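Local atomic coordinates of Cap5O (Staphylococcus aureus, PDB entry 3OJO), a protein that oxidises UDP-N-acetyl-mannosamine with NAD as cofactor, a step in the biosynthesis of the capsular polysaccharide. Residues Pro92-Asp97 with Ser102-Leu107; Asp138-Val143 with Ile155-Cys160; Ile235-Asn240 with Asn424-Ile429; His259-Gly264 with Tyr420-Ile425. All blocks are in the same frame, centred on the assembly; numbering follows the deposited sequence.

In the fold
Contacts 1 and 2 belong to the N-terminal Rossmann-type domain; contacts 3 and 4 lie across the chain's centre from contact 2, where the central helices meet the C-terminal part of the chain. Contact 1 forms part of the NAD pocket. Contact 2 adjoins it, with centres about 18 Å apart, and the two meet where Ile105 CD1 packs on Phe139 CD2 at 3.5 Å; the Val140 side chain of contact 2 is about 13 Å from NAD. Contacts 3 and 4 share Asn424 and Ile425, and their centres are about 11 Å apart. Contact 3 is remote from the cofactor-binding contact 1, about 26 Å between nearest atoms, whereas nearest atoms of contacts 1 and 4 are about 12 Å apart.

Contact 1. Residues Pro92-Asp97 with Ser102-Leu107; sequences PTPNND and SCDISL. With NAD (nicotinamide-adenine-dinucleotide), chain J.
Pro94 pairs with Asp104 and Asn96 with Ser102 through their backbones. Asp104 N donates to Pro94 O at 2.8 Å, and Asn96 N reaches Ser102 O at 3.1 Å in an almost straight bond (175° at the hydrogen). These bonds flank Asn95 and Cys103, a non-hydrogen-bonded antiparallel pair. The Asn96 and Asp104 side chains cross at about a right angle, Asn96 OD1 resting 3.4 Å from Asp104 CB. Leu107 CD1 packs against Pro92 CD at 3.6 Å and also touches the Pro94 ring, while a water donates to Pro92 O and Asp104 O. The loop presents Thr93 to the nicotinamide ribose of NAD: Thr93 N donates to O3D at 2.8 Å, and Thr93 OG1 is hydrogen-bonded to O2D at 2.5 Å. Further out, the Asp104 carboxylate, swung anti to its own N (chi1 -178°), turns to the helix start. There OD2 binds Ser106 OG on its syn side at 2.7 Å and, weakly, Ser106 N, a capping interaction. Cys103 is anchored by its disulfide to Cys269. The whole loop follows strand 86-89 and feeds helix 106-115, with Ile105 leaning on helix 135-145.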
# COMPACT_ATOMS: atom_id res chain seq x y z
N PRO B 92 25.10 -10.79 -8.70
CA PRO B 92 23.75 -10.28 -8.99
C PRO B 92 22.65 -11.34 -8.93
O PRO B 92 22.90 -12.54 -9.02
CB PRO B 92 23.88 -9.67 -10.40
CG PRO B 92 25.27 -10.01 -10.87
CD PRO B 92 25.87 -11.00 -9.94
N THR B 93 21.42 -10.87 -8.73
CA THR B 93 20.23 -11.73 -8.71
C THR B 93 19.34 -11.20 -9.81
O THR B 93 18.51 -10.33 -9.55
CB THR B 93 19.59 -11.84 -7.34
OG1 THR B 93 19.21 -10.55 -6.94
CG2 THR B 93 20.51 -12.44 -6.32
N PRO B 94 19.58 -11.63 -11.07
CA PRO B 94 18.79 -11.10 -12.19
C PRO B 94 17.30 -11.40 -12.10
O PRO B 94 16.86 -12.21 -11.27
CB PRO B 94 19.44 -11.76 -13.42
CG PRO B 94 20.75 -12.30 -12.94
CD PRO B 94 20.53 -12.66 -11.53
N ASN B 95 16.50 -10.70 -12.89
CA ASN B 95 15.07 -10.97 -12.83
C ASN B 95 14.70 -12.08 -13.79
O ASN B 95 15.19 -12.14 -14.92
CB ASN B 95 14.22 -9.71 -12.98
CG ASN B 95 13.69 -9.24 -11.65
OD1 ASN B 95 14.08 -8.20 -11.10
ND2 ASN B 95 12.81 -10.04 -11.07
N ASN B 96 13.90 -13.02 -13.28
CA ASN B 96 13.44 -14.18 -14.05
C ASN B 96 12.42 -13.75 -15.10
O ASN B 96 11.65 -12.81 -14.87
CB ASN B 96 12.84 -15.22 -13.10
CG ASN B 96 13.83 -16.09 -12.38
OD1 ASN B 96 14.77 -16.64 -12.97
ND2 ASN B 96 13.55 -16.36 -11.12
N ASP B 97 12.42 -14.42 -16.27
CA ASP B 97 11.44 -14.13 -17.31
C ASP B 97 10.14 -14.82 -16.89
O ASP B 97 9.89 -15.99 -17.20
CB ASP B 97 11.92 -14.53 -18.71
CG ASP B 97 13.01 -13.61 -19.25
OD1 ASP B 97 12.75 -12.39 -19.37
OD2 ASP B 97 14.11 -14.12 -19.56
N SER B 102 10.40 -12.74 -10.17
CA SER B 102 11.07 -13.45 -9.10
C SER B 102 12.56 -13.21 -9.24
O SER B 102 13.06 -12.93 -10.34
CB SER B 102 10.76 -14.93 -9.18
OG SER B 102 9.72 -15.25 -8.28
N CYS B 103 13.27 -13.31 -8.12
CA CYS B 103 14.72 -13.16 -8.11
C CYS B 103 15.32 -14.45 -8.64
O CYS B 103 14.88 -15.54 -8.27
CB CYS B 103 15.23 -12.88 -6.70
SG CYS B 103 14.56 -11.40 -5.90
N ASP B 104 16.33 -14.32 -9.48
CA ASP B 104 17.04 -15.48 -9.98
C ASP B 104 18.23 -15.75 -9.04
O ASP B 104 19.13 -14.92 -8.95
CB ASP B 104 17.47 -15.26 -11.44
CG ASP B 104 18.18 -16.42 -12.09
OD1 ASP B 104 18.91 -16.19 -13.08
OD2 ASP B 104 18.03 -17.56 -11.60
N ILE B 105 18.20 -16.90 -8.31
CA ILE B 105 19.25 -17.29 -7.36
C ILE B 105 20.41 -18.08 -7.99
O ILE B 105 21.28 -18.55 -7.26
CB ILE B 105 18.70 -18.02 -6.11
CG1 ILE B 105 18.04 -19.37 -6.48
CG2 ILE B 105 17.92 -17.11 -5.16
CD1 ILE B 105 18.11 -20.45 -5.43
N SER B 106 20.38 -18.26 -9.32
CA SER B 106 21.38 -19.03 -10.08
C SER B 106 22.82 -18.58 -9.92
O SER B 106 23.69 -19.43 -9.79
CB SER B 106 21.00 -19.08 -11.56
OG SER B 106 19.71 -19.65 -11.70
N LEU B 107 23.08 -17.25 -9.92
CA LEU B 107 24.46 -16.75 -9.78
C LEU B 107 24.96 -16.93 -8.35
O LEU B 107 26.15 -17.16 -8.14
CB LEU B 107 24.66 -15.31 -10.29
CG LEU B 107 24.02 -14.93 -11.65
CD1 LEU B 107 24.46 -13.57 -12.07
CD2 LEU B 107 24.43 -15.87 -12.74
PA NAD J . 26.84 -5.83 -10.14
O1A NAD J . 26.38 -6.34 -11.45
O2A NAD J . 27.28 -4.42 -10.22
O5B NAD J . 28.04 -6.76 -9.62
C5B NAD J . 28.00 -8.16 -9.71
C4B NAD J . 29.41 -8.64 -9.97
O4B NAD J . 29.51 -10.00 -9.61
C3B NAD J . 29.83 -8.50 -11.44
O3B NAD J . 31.13 -7.92 -11.51
C2B NAD J . 29.93 -9.95 -11.89
O2B NAD J . 30.89 -10.17 -12.90
C1B NAD J . 30.27 -10.68 -10.60
N9A NAD J . 29.87 -12.09 -10.67
C8A NAD J . 28.73 -12.59 -11.24
N7A NAD J . 28.66 -13.92 -11.00
C5A NAD J . 29.76 -14.27 -10.28
C6A NAD J . 30.20 -15.50 -9.79
N6A NAD J . 29.45 -16.58 -10.02
N1A NAD J . 31.39 -15.56 -9.08
C2A NAD J . 32.13 -14.41 -8.84
N3A NAD J . 31.69 -13.19 -9.33
C4A NAD J . 30.53 -13.12 -10.04
O3 NAD J . 25.65 -6.05 -9.06
PN NAD J . 25.52 -5.22 -7.69
O1N NAD J . 24.86 -3.93 -8.00
O2N NAD J . 26.82 -5.25 -6.97
O5D NAD J . 24.45 -6.07 -6.88
C5D NAD J . 24.52 -7.47 -6.81
C4D NAD J . 23.23 -7.96 -6.17
O4D NAD J . 23.09 -7.43 -4.86
C3D NAD J . 21.96 -7.48 -6.87
O3D NAD J . 21.63 -8.12 -8.09
C2D NAD J . 20.95 -7.74 -5.78
O2D NAD J . 20.83 -9.13 -5.60
C1D NAD J . 21.71 -7.25 -4.56
N1N NAD J . 21.32 -5.83 -4.35
C2N NAD J . 22.07 -4.79 -4.85
C3N NAD J . 21.63 -3.47 -4.65
C7N NAD J . 22.60 -2.32 -4.78
O7N NAD J . 22.59 -1.34 -3.77
N7N NAD J . 23.40 -2.25 -5.85
C4N NAD J . 20.43 -3.23 -3.97
C5N NAD J . 19.66 -4.29 -3.50
C6N NAD J . 20.12 -5.59 -3.72
O HOH W 1 21.68 -15.02 -8.65

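Contact 2. Residues Asp138-Val143 with Ile155-Cys160; sequences DFVKPV and IYLVHC
Leu157 meets Val140 and Lys141 from the middle of segment 155-160, a strand whose side chains alternate between helix 135-145 and the opposite face of the sheet. Ile155 packs on Ile144 on the helix side, whereas Tyr156 is turned to the other face and lies on Ala186, Cys187 and Ala190 of helix 185-195. Next comes Leu157, whose two methyls both touch one branch of Val140: CD1 and CD2 are each 3.8 Å from Val140 CG1. That branch is set anti to the backbone N (chi1 178°), which aims it at the strand, and the two side chains run antiparallel alongside one another. CD1 also rests on Lys141 CA at 3.8 Å, while the extended lysine chain leads away. Helix 135-145 is the connection of a beta-alpha-beta crossover, linking strand 124-127 to its parallel neighbour 156-159 in the Rossmann-type sheet; it is kinked at Pro142, which has no N-H to give to the preceding turn. Val158 follows on the opposite face, against Ile126, and His159 returns to the helix side, touching Met136, with its ND1 hydrogen-bonded to Val127 O.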
# COMPACT_ATOMS: atom_id res chain seq x y z
N ASP B 138 16.34 -23.75 2.64
CA ASP B 138 16.00 -24.82 1.68
C ASP B 138 16.96 -25.05 0.52
O ASP B 138 16.85 -26.08 -0.15
CB ASP B 138 14.57 -24.62 1.13
CG ASP B 138 13.44 -24.58 2.15
OD1 ASP B 138 13.71 -24.85 3.35
OD2 ASP B 138 12.29 -24.29 1.74
N PHE B 139 17.88 -24.09 0.25
CA PHE B 139 18.80 -24.18 -0.88
C PHE B 139 20.27 -24.13 -0.47
O PHE B 139 21.06 -24.92 -1.00
CB PHE B 139 18.51 -23.09 -1.92
CG PHE B 139 17.21 -23.22 -2.68
CD1 PHE B 139 15.99 -22.94 -2.06
CD2 PHE B 139 17.20 -23.53 -4.04
CE1 PHE B 139 14.79 -23.04 -2.77
CE2 PHE B 139 16.00 -23.61 -4.75
CZ PHE B 139 14.80 -23.36 -4.11
N VAL B 140 20.64 -23.21 0.43
CA VAL B 140 22.03 -23.07 0.88
C VAL B 140 22.37 -24.18 1.89
O VAL B 140 23.30 -24.95 1.65
CB VAL B 140 22.37 -21.62 1.37
CG1 VAL B 140 23.80 -21.51 1.88
CG2 VAL B 140 22.13 -20.60 0.26
N LYS B 141 21.56 -24.31 2.96
CA LYS B 141 21.70 -25.31 4.03
C LYS B 141 21.82 -26.77 3.51
O LYS B 141 22.83 -27.41 3.84
CB LYS B 141 20.59 -25.12 5.08
CG LYS B 141 20.69 -25.95 6.34
CD LYS B 141 19.44 -25.73 7.18
CE LYS B 141 19.11 -26.89 8.06
NZ LYS B 141 17.73 -26.78 8.60
N PRO B 142 20.91 -27.30 2.63
CA PRO B 142 21.07 -28.68 2.11
C PRO B 142 22.37 -28.97 1.36
O PRO B 142 22.89 -30.08 1.45
CB PRO B 142 19.88 -28.84 1.18
CG PRO B 142 18.88 -27.90 1.72
CD PRO B 142 19.67 -26.70 2.12
N VAL B 143 22.87 -27.98 0.61
CA VAL B 143 24.11 -28.08 -0.16
C VAL B 143 25.30 -28.23 0.81
O VAL B 143 26.17 -29.08 0.60
CB VAL B 143 24.26 -26.88 -1.14
CG1 VAL B 143 25.66 -26.81 -1.75
CG2 VAL B 143 23.20 -26.94 -2.24
N ILE B 155 29.84 -24.67 10.44
CA ILE B 155 29.82 -23.46 9.60
C ILE B 155 28.63 -22.55 9.92
O ILE B 155 27.57 -23.03 10.32
CB ILE B 155 29.94 -23.70 8.08
CG1 ILE B 155 28.90 -24.69 7.55
CG2 ILE B 155 31.35 -24.00 7.63
CD1 ILE B 155 27.70 -23.97 7.02
N TYR B 156 28.79 -21.26 9.65
CA TYR B 156 27.75 -20.29 9.95
C TYR B 156 27.15 -19.68 8.70
O TYR B 156 27.88 -19.20 7.83
CB TYR B 156 28.23 -19.26 10.97
CG TYR B 156 28.86 -19.91 12.18
CD1 TYR B 156 28.08 -20.58 13.12
CD2 TYR B 156 30.24 -19.95 12.33
CE1 TYR B 156 28.65 -21.24 14.20
CE2 TYR B 156 30.83 -20.60 13.42
CZ TYR B 156 30.03 -21.25 14.35
OH TYR B 156 30.61 -21.91 15.42
N LEU B 157 25.81 -19.77 8.59
CA LEU B 157 25.06 -19.25 7.45
C LEU B 157 24.27 -17.99 7.82
O LEU B 157 23.33 -18.05 8.61
CB LEU B 157 24.13 -20.33 6.88
CG LEU B 157 24.71 -21.58 6.22
CD1 LEU B 157 23.60 -22.40 5.57
CD2 LEU B 157 25.76 -21.22 5.17
N VAL B 158 24.69 -16.83 7.26
CA VAL B 158 24.08 -15.51 7.48
C VAL B 158 23.56 -14.91 6.15
O VAL B 158 24.28 -14.92 5.15
CB VAL B 158 25.08 -14.51 8.12
CG1 VAL B 158 24.44 -13.14 8.40
CG2 VAL B 158 25.73 -15.07 9.38
N HIS B 159 22.34 -14.35 6.17
CA HIS B 159 21.82 -13.53 5.10
C HIS B 159 21.81 -12.14 5.67
O HIS B 159 21.11 -11.88 6.65
CB HIS B 159 20.40 -13.90 4.64
CG HIS B 159 19.85 -12.96 3.58
ND1 HIS B 159 20.58 -12.65 2.43
CD2 HIS B 159 18.67 -12.29 3.53
CE1 HIS B 159 19.83 -11.80 1.75
NE2 HIS B 159 18.67 -11.56 2.37
N CYS B 160 22.64 -11.26 5.13
CA CYS B 160 22.63 -9.86 5.50
C CYS B 160 22.40 -9.07 4.21
O CYS B 160 23.31 -8.92 3.40
CB CYS B 160 23.89 -9.43 6.22
SG CYS B 160 23.97 -7.64 6.47

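Contact 3. Residues Ile235-Asn240 with Asn424-Ile429; sequences ICNNLN and NIFNFI
The C-terminal end of helix 208-238 receives the last residues of the modelled chain here, Asn237 and Asn240 embracing Phe426. Residues 425-428 are helically coiled in backbone angles, and Phe426 extends from this turn with CG between its backbone N and carbonyl carbon (chi1 58°), which brings the ring against the helix end. Asn240, in a left-handed backbone conformation just past the helix, lays its CA over one ring face in a CH-pi contact, 3.7 Å from the centroid and 13° off the normal. Its CB approaches Phe426 CD1 at 3.7 Å, and its amide plane is nearly parallel to the ring. The amide of Asn237 stands at the ring edge instead, its plane 62° from that of the ring, and also touches Ile425 CG2. Phe426 CB lies 3.6 Å from the backbone O of Asn237, and Asn424 C is above the opposite face of the ring. The carbonyls of Leu239 and Asn240 bind Lys134 and Arg209 of the second subunit. The helix end and the residues just past it thus serve both the tail and the dimer, and the CH-pi contact of Asn240 with the edge contact of Asn237 holds the Phe426 ring from two directions.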
# COMPACT_ATOMS: atom_id res chain seq x y z
N ILE B 235 -7.79 5.75 -14.41
CA ILE B 235 -9.18 6.05 -14.03
C ILE B 235 -9.43 7.56 -14.10
O ILE B 235 -10.39 7.99 -14.76
CB ILE B 235 -9.53 5.42 -12.64
CG1 ILE B 235 -9.65 3.88 -12.73
CG2 ILE B 235 -10.81 6.04 -12.05
CD1 ILE B 235 -9.60 3.09 -11.34
N CYS B 236 -8.55 8.35 -13.44
CA CYS B 236 -8.57 9.81 -13.38
C CYS B 236 -8.47 10.45 -14.73
O CYS B 236 -9.12 11.46 -14.97
CB CYS B 236 -7.48 10.33 -12.45
SG CYS B 236 -7.89 10.21 -10.71
N ASN B 237 -7.64 9.89 -15.61
CA ASN B 237 -7.51 10.45 -16.95
C ASN B 237 -8.79 10.26 -17.77
O ASN B 237 -9.19 11.19 -18.48
CB ASN B 237 -6.26 9.98 -17.67
CG ASN B 237 -5.05 10.83 -17.34
OD1 ASN B 237 -4.10 10.38 -16.69
ND2 ASN B 237 -5.05 12.08 -17.77
N ASN B 238 -9.50 9.13 -17.55
CA ASN B 238 -10.77 8.81 -18.20
C ASN B 238 -11.91 9.69 -17.74
O ASN B 238 -12.87 9.85 -18.49
CB ASN B 238 -11.13 7.33 -18.01
CG ASN B 238 -10.50 6.41 -19.02
OD1 ASN B 238 -9.76 6.82 -19.94
ND2 ASN B 238 -10.80 5.13 -18.91
N LEU B 239 -11.84 10.23 -16.52
CA LEU B 239 -12.89 11.06 -15.93
C LEU B 239 -12.52 12.54 -15.86
O LEU B 239 -13.24 13.32 -15.24
CB LEU B 239 -13.25 10.55 -14.52
CG LEU B 239 -13.60 9.07 -14.33
CD1 LEU B 239 -13.70 8.74 -12.86
CD2 LEU B 239 -14.92 8.73 -15.01
N ASN B 240 -11.41 12.95 -16.50
CA ASN B 240 -10.93 14.33 -16.49
C ASN B 240 -10.72 14.84 -15.08
O ASN B 240 -11.15 15.94 -14.73
CB ASN B 240 -11.81 15.27 -17.33
CG ASN B 240 -11.80 15.00 -18.82
OD1 ASN B 240 -11.19 14.03 -19.31
ND2 ASN B 240 -12.50 15.84 -19.56
N ASN B 424 -2.76 16.25 -15.81
CA ASN B 424 -3.53 17.07 -16.77
C ASN B 424 -3.41 16.69 -18.23
O ASN B 424 -3.86 17.46 -19.08
CB ASN B 424 -3.15 18.55 -16.60
CG ASN B 424 -1.67 18.82 -16.82
OD1 ASN B 424 -1.03 19.52 -16.05
ND2 ASN B 424 -1.09 18.23 -17.84
N ILE B 425 -2.80 15.53 -18.54
CA ILE B 425 -2.63 15.10 -19.92
C ILE B 425 -3.95 15.02 -20.74
O ILE B 425 -3.94 15.31 -21.94
CB ILE B 425 -1.65 13.89 -20.08
CG1 ILE B 425 -1.25 13.61 -21.55
CG2 ILE B 425 -2.13 12.64 -19.36
CD1 ILE B 425 -0.44 14.71 -22.25
N PHE B 426 -5.07 14.72 -20.07
CA PHE B 426 -6.42 14.63 -20.66
C PHE B 426 -6.89 15.96 -21.32
O PHE B 426 -7.78 15.92 -22.17
CB PHE B 426 -7.45 14.14 -19.62
CG PHE B 426 -7.54 15.00 -18.39
CD1 PHE B 426 -8.35 16.14 -18.37
CD2 PHE B 426 -6.82 14.68 -17.24
CE1 PHE B 426 -8.41 16.95 -17.24
CE2 PHE B 426 -6.90 15.48 -16.11
CZ PHE B 426 -7.69 16.61 -16.11
N ASN B 427 -6.29 17.11 -20.91
CA ASN B 427 -6.58 18.45 -21.44
C ASN B 427 -6.08 18.59 -22.87
O ASN B 427 -6.70 19.28 -23.67
CB ASN B 427 -5.92 19.53 -20.58
CG ASN B 427 -6.60 19.79 -19.27
OD1 ASN B 427 -7.76 19.42 -19.05
ND2 ASN B 427 -5.90 20.49 -18.38
N PHE B 428 -4.95 17.93 -23.18
CA PHE B 428 -4.38 17.97 -24.52
C PHE B 428 -5.34 17.30 -25.51
O PHE B 428 -5.76 17.96 -26.47
CB PHE B 428 -2.99 17.31 -24.55
CG PHE B 428 -2.30 17.50 -25.89
CD1 PHE B 428 -2.33 16.50 -26.84
CD2 PHE B 428 -1.66 18.70 -26.20
CE1 PHE B 428 -1.71 16.68 -28.08
CE2 PHE B 428 -1.04 18.88 -27.44
CZ PHE B 428 -1.07 17.87 -28.37
N ILE B 429 -5.72 16.03 -25.24
CA ILE B 429 -6.59 15.20 -26.07
C ILE B 429 -8.06 15.69 -26.12
O ILE B 429 -8.76 15.73 -25.11
CB ILE B 429 -6.44 13.68 -25.70
CG1 ILE B 429 -4.95 13.24 -25.74
CG2 ILE B 429 -7.30 12.78 -26.61
CD1 ILE B 429 -4.33 13.02 -24.42

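Contact 4. Residues His259-Gly264 with Tyr420-Ile425; sequences HQPGPG and YNYGNI
Tyr422 and Gly262 share the hydrogen bond of this contact: Tyr422 OH donates to Gly262 O at 2.9 Å. The hydroxyl does not come at a lone pair of the carbonyl. It stands 68° out of the carbonyl plane, with a C=O...donor angle of 109°, so it reaches the oxygen from above that plane. The same carbonyl also accepts a weak bond from Asn230 ND2 of helix 208-238. Van der Waals contacts accompany the bond. Tyr422 CE2 is 3.4 Å from Gly262 O, the Gly262 backbone being met by the edge of the ring, and Pro263 CA lies 3.9 Å from the hydroxyl. Apolar packing completes the contact, with Pro261 CB 3.9 Å and CG 4.0 Å from Tyr422 CD2. Met298, Tyr301 and Val302 of helix 286-312 also touch the ring, placing this buried tyrosine among the central helices. Its segment follows strand 418-420, an outer strand of the parallel sheet, whereas Pro261-Pro263 belong to a loop between central-domain helices. Such an interdomain contact accords with the three-domain plan of the UDP-glucose/GDP-mannose dehydrogenases, whose C-terminal domain abuts the helical centre.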
# COMPACT_ATOMS: atom_id res chain seq x y z
N HIS B 259 1.17 6.42 -3.40
CA HIS B 259 2.43 6.69 -4.08
C HIS B 259 2.26 7.51 -5.35
O HIS B 259 1.14 7.85 -5.74
CB HIS B 259 3.22 5.37 -4.32
CG HIS B 259 3.60 4.64 -3.06
ND1 HIS B 259 4.68 3.76 -3.03
CD2 HIS B 259 3.05 4.68 -1.82
CE1 HIS B 259 4.74 3.30 -1.79
NE2 HIS B 259 3.76 3.81 -1.03
N GLN B 260 3.38 7.86 -5.99
CA GLN B 260 3.41 8.61 -7.23
C GLN B 260 3.33 7.67 -8.44
O GLN B 260 3.98 6.63 -8.46
CB GLN B 260 4.68 9.49 -7.32
CG GLN B 260 4.67 10.73 -6.43
CD GLN B 260 3.51 11.67 -6.73
OE1 GLN B 260 2.59 11.80 -5.92
NE2 GLN B 260 3.52 12.30 -7.90
N PRO B 261 2.52 8.03 -9.45
CA PRO B 261 2.49 7.20 -10.67
C PRO B 261 3.72 7.48 -11.54
O PRO B 261 4.47 8.44 -11.28
CB PRO B 261 1.21 7.65 -11.38
CG PRO B 261 0.97 9.06 -10.88
CD PRO B 261 1.68 9.24 -9.58
N GLY B 262 3.94 6.64 -12.55
CA GLY B 262 5.09 6.78 -13.43
C GLY B 262 5.00 5.96 -14.71
O GLY B 262 3.95 5.42 -15.04
N PRO B 263 6.12 5.83 -15.42
CA PRO B 263 6.11 5.07 -16.69
C PRO B 263 6.19 3.54 -16.55
O PRO B 263 6.19 2.81 -17.55
CB PRO B 263 7.34 5.63 -17.42
CG PRO B 263 8.27 6.08 -16.35
CD PRO B 263 7.44 6.43 -15.14
N GLY B 264 6.25 3.08 -15.31
CA GLY B 264 6.39 1.67 -14.97
C GLY B 264 7.40 1.51 -13.84
O GLY B 264 7.79 2.50 -13.21
N TYR B 420 2.74 19.14 -19.62
CA TYR B 420 1.76 18.17 -19.15
C TYR B 420 2.35 17.14 -18.19
O TYR B 420 3.53 16.79 -18.27
CB TYR B 420 1.02 17.49 -20.31
CG TYR B 420 0.30 18.45 -21.24
CD1 TYR B 420 0.97 19.05 -22.30
CD2 TYR B 420 -1.06 18.70 -21.09
CE1 TYR B 420 0.31 19.92 -23.17
CE2 TYR B 420 -1.73 19.55 -21.97
CZ TYR B 420 -1.04 20.17 -23.00
OH TYR B 420 -1.68 21.02 -23.86
N ASN B 421 1.50 16.69 -17.26
CA ASN B 421 1.69 15.73 -16.17
C ASN B 421 0.81 14.52 -16.48
O ASN B 421 0.16 14.48 -17.52
CB ASN B 421 1.06 16.37 -14.92
CG ASN B 421 1.98 17.05 -13.97
OD1 ASN B 421 3.17 16.78 -13.92
ND2 ASN B 421 1.40 17.89 -13.12
N TYR B 422 0.68 13.62 -15.51
CA TYR B 422 -0.29 12.55 -15.54
C TYR B 422 -1.60 13.17 -15.02
O TYR B 422 -2.69 12.68 -15.29
CB TYR B 422 0.16 11.41 -14.63
CG TYR B 422 0.88 10.28 -15.32
CD1 TYR B 422 0.42 9.77 -16.53
CD2 TYR B 422 1.92 9.61 -14.69
CE1 TYR B 422 1.03 8.68 -17.14
CE2 TYR B 422 2.53 8.52 -15.29
CZ TYR B 422 2.09 8.05 -16.51
OH TYR B 422 2.70 6.98 -17.10
N GLY B 423 -1.45 14.25 -14.26
CA GLY B 423 -2.54 15.01 -13.69
C GLY B 423 -3.35 15.80 -14.70
O GLY B 423 -4.53 16.01 -14.47
N ASN B 424 -2.76 16.25 -15.81
CA ASN B 424 -3.53 17.07 -16.77
C ASN B 424 -3.41 16.69 -18.23
O ASN B 424 -3.86 17.46 -19.08
CB ASN B 424 -3.15 18.55 -16.60
CG ASN B 424 -1.67 18.82 -16.82
OD1 ASN B 424 -1.03 19.52 -16.05
ND2 ASN B 424 -1.09 18.23 -17.84
N ILE B 425 -2.80 15.53 -18.54
CA ILE B 425 -2.63 15.10 -19.92
C ILE B 425 -3.95 15.02 -20.74
O ILE B 425 -3.94 15.31 -21.94
CB ILE B 425 -1.65 13.89 -20.08
CG1 ILE B 425 -1.25 13.61 -21.55
CG2 ILE B 425 -2.13 12.64 -19.36
CD1 ILE B 425 -0.44 14.71 -22.25